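Local coordinates for putative tetR-family transcriptional regulatory protein (Streptomyces coelicolor, PDB 2DG8), which probably binds operator DNA as a dimeric TetR-family transcriptional regulator, through a helix-turn-helix domain at the N-terminal end of each subunit, at residues E12-A17 with E54-E59; D91-L96 with L156-A161. All blocks are in the same frame, centred on the assembly; numbering follows the deposited sequence.

Contact 1 of 2, residues E12-A17 with E54-E59; sequences ERILAA and EQLLRE
L15 and L56 meet methyl to methyl, L15 CD2 lying 3.9 Å from L56 CD2, where helix 10-25 crosses the start of helix 53-77. The two short segments run at 82° to each other with axes 9.8 Å apart, so contact is left to the ends of a few side chains. L15 gives up the most surface. Its CD2 branch also reaches the stem of E59, 3.7 Å from E59 CB, and comes about as near to the backbone carbonyl carbon of that residue. From L56 the CD2 methyl bridges two neighbours, since I14 CG2 stands 3.9 Å from it; CG of L56 is anti to the backbone N (chi1 -167°), and this swings the branch toward helix 10-25. I14 and L56 cross at about a right angle, and both also rest on I35 of helix 32-39, within the TetR-type DNA-binding domain. E59 offers its CB to L15, while its carboxylate forms a salt bridge with R11, one residue ahead of 12-17. The chemistry is therefore divided: aliphatic branches pack the helices together through nondirectional contacts, and the charged end of E59 is paired at the border with R11.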
loop_
_atom_site.group_PDB
_atom_site.type_symbol
_atom_site.label_atom_id
_atom_site.label_comp_id
_atom_site.label_asym_id
_atom_site.label_seq_id
_atom_site.Cartn_x
_atom_site.Cartn_y
_atom_site.Cartn_z
ATOM N N GLU A 12 -16.662 -18.908 -11.793
ATOM C CA GLU A 12 -16.722 -17.511 -11.363
ATOM C C GLU A 12 -17.023 -17.439 -9.869
ATOM O O GLU A 12 -16.479 -16.597 -9.149
ATOM C CB GLU A 12 -17.825 -16.753 -12.119
ATOM C CG GLU A 12 -17.695 -16.742 -13.646
ATOM C CD GLU A 12 -18.754 -15.865 -14.318
ATOM O OE1 GLU A 12 -18.734 -15.750 -15.563
ATOM O OE2 GLU A 12 -19.606 -15.290 -13.606
ATOM N N ARG A 13 -17.902 -18.320 -9.406
ATOM C CA ARG A 13 -18.277 -18.332 -8.000
ATOM C C ARG A 13 -17.090 -18.724 -7.142
ATOM O O ARG A 13 -16.937 -18.249 -6.016
ATOM C CB ARG A 13 -19.431 -19.306 -7.759
ATOM C CG ARG A 13 -20.480 -18.777 -6.797
ATOM C CD ARG A 13 -21.615 -19.772 -6.638
ATOM N NE ARG A 13 -22.163 -20.165 -7.932
ATOM C CZ ARG A 13 -22.319 -21.426 -8.320
ATOM N NH1 ARG A 13 -22.826 -21.698 -9.516
ATOM N NH2 ARG A 13 -21.961 -22.415 -7.512
ATOM N N ILE A 14 -16.245 -19.594 -7.675
ATOM C CA ILE A 14 -15.079 -20.023 -6.928
ATOM C C ILE A 14 -14.143 -18.835 -6.746
ATOM O O ILE A 14 -13.617 -18.618 -5.653
ATOM C CB ILE A 14 -14.351 -21.181 -7.646
ATOM C CG1 ILE A 14 -15.209 -22.450 -7.548
ATOM C CG2 ILE A 14 -12.975 -21.408 -7.017
ATOM C CD1 ILE A 14 -14.722 -23.622 -8.389
ATOM N N LEU A 15 -13.961 -18.056 -7.811
ATOM C CA LEU A 15 -13.090 -16.887 -7.759
ATOM C C LEU A 15 -13.587 -15.866 -6.744
ATOM O O LEU A 15 -12.806 -15.328 -5.956
ATOM C CB LEU A 15 -12.989 -16.242 -9.141
ATOM C CG LEU A 15 -12.198 -17.057 -10.172
ATOM C CD1 LEU A 15 -12.250 -16.362 -11.513
ATOM C CD2 LEU A 15 -10.752 -17.222 -9.709
ATOM N N ALA A 16 -14.892 -15.619 -6.753
ATOM C CA ALA A 16 -15.497 -14.670 -5.826
ATOM C C ALA A 16 -15.312 -15.113 -4.374
ATOM O O ALA A 16 -14.966 -14.306 -3.515
ATOM C CB ALA A 16 -16.983 -14.512 -6.140
ATOM N N ALA A 17 -15.543 -16.396 -4.109
ATOM C CA ALA A 17 -15.409 -16.945 -2.762
ATOM C C ALA A 17 -13.964 -16.828 -2.286
ATOM O O ALA A 17 -13.696 -16.633 -1.093
ATOM C CB ALA A 17 -15.852 -18.405 -2.754
ATOM N N GLU A 54 -1.855 -21.144 -7.303
ATOM C CA GLU A 54 -1.280 -19.988 -7.976
ATOM C C GLU A 54 -2.195 -19.475 -9.077
ATOM O O GLU A 54 -2.472 -18.282 -9.140
ATOM C CB GLU A 54 0.092 -20.313 -8.574
ATOM C CG GLU A 54 0.791 -19.060 -9.096
ATOM C CD GLU A 54 2.117 -19.341 -9.775
ATOM O OE1 GLU A 54 3.027 -18.483 -9.671
ATOM O OE2 GLU A 54 2.250 -20.405 -10.420
ATOM N N GLN A 55 -2.659 -20.362 -9.953
ATOM C CA GLN A 55 -3.554 -19.925 -11.014
ATOM C C GLN A 55 -4.826 -19.344 -10.393
ATOM O O GLN A 55 -5.350 -18.331 -10.853
ATOM C CB GLN A 55 -3.934 -21.088 -11.926
ATOM C CG GLN A 55 -4.953 -20.688 -12.975
ATOM C CD GLN A 55 -5.431 -21.863 -13.791
ATOM O OE1 GLN A 55 -6.121 -22.752 -13.284
ATOM N NE2 GLN A 55 -5.057 -21.885 -15.063
ATOM N N LEU A 56 -5.319 -20.007 -9.353
ATOM C CA LEU A 56 -6.523 -19.572 -8.643
ATOM C C LEU A 56 -6.292 -18.145 -8.128
ATOM O O LEU A 56 -7.092 -17.244 -8.383
ATOM C CB LEU A 56 -6.797 -20.543 -7.478
ATOM C CG LEU A 56 -8.105 -20.590 -6.673
ATOM C CD1 LEU A 56 -7.934 -19.813 -5.401
ATOM C CD2 LEU A 56 -9.294 -20.077 -7.503
ATOM N N LEU A 57 -5.183 -17.939 -7.422
ATOM C CA LEU A 57 -4.871 -16.615 -6.890
ATOM C C LEU A 57 -4.669 -15.579 -7.989
ATOM O O LEU A 57 -5.106 -14.430 -7.866
ATOM C CB LEU A 57 -3.628 -16.666 -6.001
ATOM C CG LEU A 57 -3.795 -17.360 -4.645
ATOM C CD1 LEU A 57 -2.511 -17.240 -3.854
ATOM C CD2 LEU A 57 -4.948 -16.731 -3.877
ATOM N N ARG A 58 -4.013 -15.981 -9.068
ATOM C CA ARG A 58 -3.777 -15.059 -10.170
ATOM C C ARG A 58 -5.099 -14.654 -10.804
ATOM O O ARG A 58 -5.312 -13.475 -11.100
ATOM C CB ARG A 58 -2.854 -15.692 -11.217
ATOM C CG ARG A 58 -1.438 -15.971 -10.692
ATOM C CD ARG A 58 -0.574 -16.686 -11.725
ATOM N NE ARG A 58 -0.112 -15.801 -12.786
ATOM C CZ ARG A 58 0.841 -14.883 -12.634
ATOM N NH1 ARG A 58 1.441 -14.726 -11.459
ATOM N NH2 ARG A 58 1.197 -14.117 -13.660
ATOM N N GLU A 59 -5.994 -15.621 -10.997
ATOM C CA GLU A 59 -7.286 -15.316 -11.600
ATOM C C GLU A 59 -8.189 -14.540 -10.648
ATOM O O GLU A 59 -8.980 -13.712 -11.091
ATOM C CB GLU A 59 -7.993 -16.595 -12.068
ATOM C CG GLU A 59 -7.228 -17.366 -13.133
ATOM C CD GLU A 59 -8.119 -18.283 -13.965
ATOM O OE1 GLU A 59 -7.620 -19.319 -14.452
ATOM O OE2 GLU A 59 -9.312 -17.959 -14.146
#

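Contact 2 of 2, residues D91-L96 with L156-A161; sequences DLVHEL and LHRALA
V93 and H94 of helix 82-98 meet R158, in the last turn of helix 141-159, inside the all-helical C-terminal domain of the TetR fold. V93 makes the lesser contact: its CG1 methyl is 4.3 Å from R158 CD, while the side chain also packs against I151, L154 and T155 farther back on helix 141-159. At H94 the contact becomes a stack. The guanidinium of R158 lies flat over one face of the imidazole, planes 15° apart and centres separated by 3.7 Å, and the bend of the arginine chain at chi3 (82°) turns the group onto the ring. CD of R158 continues the cover as a CH-pi contact, 3.9 Å from the ring centroid. The polar atoms of both groups have partners beyond the two segments: H94 NE2 is hydrogen-bonded to T170 OG1 of helix 167-177, whereas R158 NE binds the carbonyl of H165 and NH2 hydrogen-bonds to S97 and forms a salt bridge with E98. An alanine at H94 would remove the imidazole, which would probably leave one face of the guanidinium without its stacking partner and T170 without this hydrogen bond. Within the stack, H94 ND1 sits over the centre of the guanidinium, 3.4 Å from R158 CZ.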
loop_
_atom_site.group_PDB
_atom_site.type_symbol
_atom_site.label_atom_id
_atom_site.label_comp_id
_atom_site.label_asym_id
_atom_site.label_seq_id
_atom_site.Cartn_x
_atom_site.Cartn_y
_atom_site.Cartn_z
ATOM N N ASP A 91 -12.743 12.576 -7.022
ATOM C CA ASP A 91 -13.850 11.708 -6.644
ATOM C C ASP A 91 -13.348 10.281 -6.515
ATOM O O ASP A 91 -13.721 9.552 -5.594
ATOM C CB ASP A 91 -14.953 11.756 -7.713
ATOM C CG ASP A 91 -15.647 13.095 -7.771
ATOM O OD1 ASP A 91 -16.351 13.357 -8.768
ATOM O OD2 ASP A 91 -15.496 13.881 -6.817
ATOM N N LEU A 92 -12.504 9.889 -7.459
ATOM C CA LEU A 92 -11.947 8.544 -7.484
ATOM C C LEU A 92 -11.148 8.295 -6.205
ATOM O O LEU A 92 -11.311 7.272 -5.553
ATOM C CB LEU A 92 -11.023 8.393 -8.688
ATOM C CG LEU A 92 -10.935 7.096 -9.491
ATOM C CD1 LEU A 92 -9.650 7.143 -10.307
ATOM C CD2 LEU A 92 -10.940 5.878 -8.592
ATOM N N VAL A 93 -10.274 9.238 -5.866
ATOM C CA VAL A 93 -9.438 9.116 -4.681
ATOM C C VAL A 93 -10.251 8.950 -3.408
ATOM O O VAL A 93 -9.948 8.084 -2.589
ATOM C CB VAL A 93 -8.515 10.340 -4.514
ATOM C CG1 VAL A 93 -7.955 10.380 -3.093
ATOM C CG2 VAL A 93 -7.373 10.265 -5.523
ATOM N N HIS A 94 -11.276 9.783 -3.227
ATOM C CA HIS A 94 -12.077 9.675 -2.016
ATOM C C HIS A 94 -12.917 8.398 -1.972
ATOM O O HIS A 94 -13.041 7.757 -0.926
ATOM C CB HIS A 94 -12.935 10.932 -1.839
ATOM C CG HIS A 94 -12.141 12.123 -1.388
ATOM N ND1 HIS A 94 -12.479 12.861 -0.274
ATOM C CD2 HIS A 94 -10.986 12.654 -1.851
ATOM C CE1 HIS A 94 -11.562 13.788 -0.066
ATOM N NE2 HIS A 94 -10.643 13.684 -1.008
ATOM N N GLU A 95 -13.464 8.002 -3.108
ATOM C CA GLU A 95 -14.254 6.779 -3.131
ATOM C C GLU A 95 -13.376 5.558 -2.801
ATOM O O GLU A 95 -13.748 4.722 -1.988
ATOM C CB GLU A 95 -14.910 6.593 -4.500
ATOM C CG GLU A 95 -15.768 5.341 -4.583
ATOM C CD GLU A 95 -16.478 5.192 -5.918
ATOM O OE1 GLU A 95 -16.984 6.211 -6.443
ATOM O OE2 GLU A 95 -16.544 4.053 -6.427
ATOM N N LEU A 96 -12.204 5.471 -3.420
ATOM C CA LEU A 96 -11.312 4.339 -3.185
ATOM C C LEU A 96 -10.758 4.294 -1.767
ATOM O O LEU A 96 -10.446 3.223 -1.262
ATOM C CB LEU A 96 -10.126 4.369 -4.148
ATOM C CG LEU A 96 -10.308 4.248 -5.663
ATOM C CD1 LEU A 96 -8.969 4.583 -6.328
ATOM C CD2 LEU A 96 -10.770 2.846 -6.045
ATOM N N LEU A 156 -4.151 5.917 -0.217
ATOM C CA LEU A 156 -3.559 5.211 0.899
ATOM C C LEU A 156 -3.515 6.073 2.147
ATOM O O LEU A 156 -3.859 5.612 3.231
ATOM C CB LEU A 156 -2.146 4.759 0.527
ATOM C CG LEU A 156 -1.403 3.771 1.432
ATOM C CD1 LEU A 156 -0.899 4.472 2.687
ATOM C CD2 LEU A 156 -2.330 2.615 1.782
ATOM N N HIS A 157 -3.090 7.324 2.008
ATOM C CA HIS A 157 -3.015 8.186 3.176
ATOM C C HIS A 157 -4.366 8.573 3.738
ATOM O O HIS A 157 -4.479 8.813 4.936
ATOM C CB HIS A 157 -2.176 9.430 2.886
ATOM C CG HIS A 157 -0.705 9.167 2.909
ATOM N ND1 HIS A 157 0.234 10.174 2.951
ATOM C CD2 HIS A 157 -0.012 8.004 2.923
ATOM C CE1 HIS A 157 1.442 9.643 2.994
ATOM N NE2 HIS A 157 1.321 8.327 2.977
ATOM N N ARG A 158 -5.395 8.631 2.898
ATOM C CA ARG A 158 -6.725 8.961 3.414
ATOM C C ARG A 158 -7.328 7.732 4.095
ATOM O O ARG A 158 -7.880 7.818 5.192
ATOM C CB ARG A 158 -7.677 9.396 2.301
ATOM C CG ARG A 158 -7.425 10.764 1.739
ATOM C CD ARG A 158 -8.681 11.287 1.036
ATOM N NE ARG A 158 -9.653 11.864 1.967
ATOM C CZ ARG A 158 -10.819 11.315 2.313
ATOM N NH1 ARG A 158 -11.618 11.950 3.167
ATOM N NH2 ARG A 158 -11.196 10.142 1.823
ATOM N N ALA A 159 -7.206 6.588 3.431
ATOM C CA ALA A 159 -7.753 5.335 3.939
ATOM C C ALA A 159 -7.208 4.924 5.303
ATOM O O ALA A 159 -7.968 4.518 6.180
ATOM C CB ALA A 159 -7.510 4.225 2.934
ATOM N N LEU A 160 -5.899 5.035 5.494
ATOM C CA LEU A 160 -5.303 4.635 6.765
ATOM C C LEU A 160 -5.071 5.801 7.702
ATOM O O LEU A 160 -4.218 5.731 8.581
ATOM C CB LEU A 160 -3.984 3.902 6.515
ATOM C CG LEU A 160 -4.105 2.659 5.629
ATOM C CD1 LEU A 160 -2.733 2.063 5.390
ATOM C CD2 LEU A 160 -5.035 1.646 6.291
ATOM N N ALA A 161 -5.829 6.875 7.516
ATOM C CA ALA A 161 -5.689 8.046 8.369
ATOM C C ALA A 161 -6.628 7.974 9.564
ATOM O O ALA A 161 -7.669 7.318 9.517
ATOM C CB ALA A 161 -5.981 9.327 7.572
#

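From the N terminus, helix 10-25 supplies the first half of contact 1, and the chain passes through helices 32-39 and 44-49 before the start of helix 53-77 closes that loop, with 36 residues between the two segments. Helix 53-77 then leads out of the DNA-binding domain to helix 82-98, where contact 2 opens; it closes after 59 intervening residues, at the end of helix 141-159. The contacts follow in series, neither nested nor crossed, on opposite sides of the chain's centre, with their own centres 26 Å apart. Contact 1 joins the first helix of the DNA-binding domain to the start of helix 53-77, and contact 2 joins helices of the C-terminal domain, whose segment 156-161 also borders the second subunit.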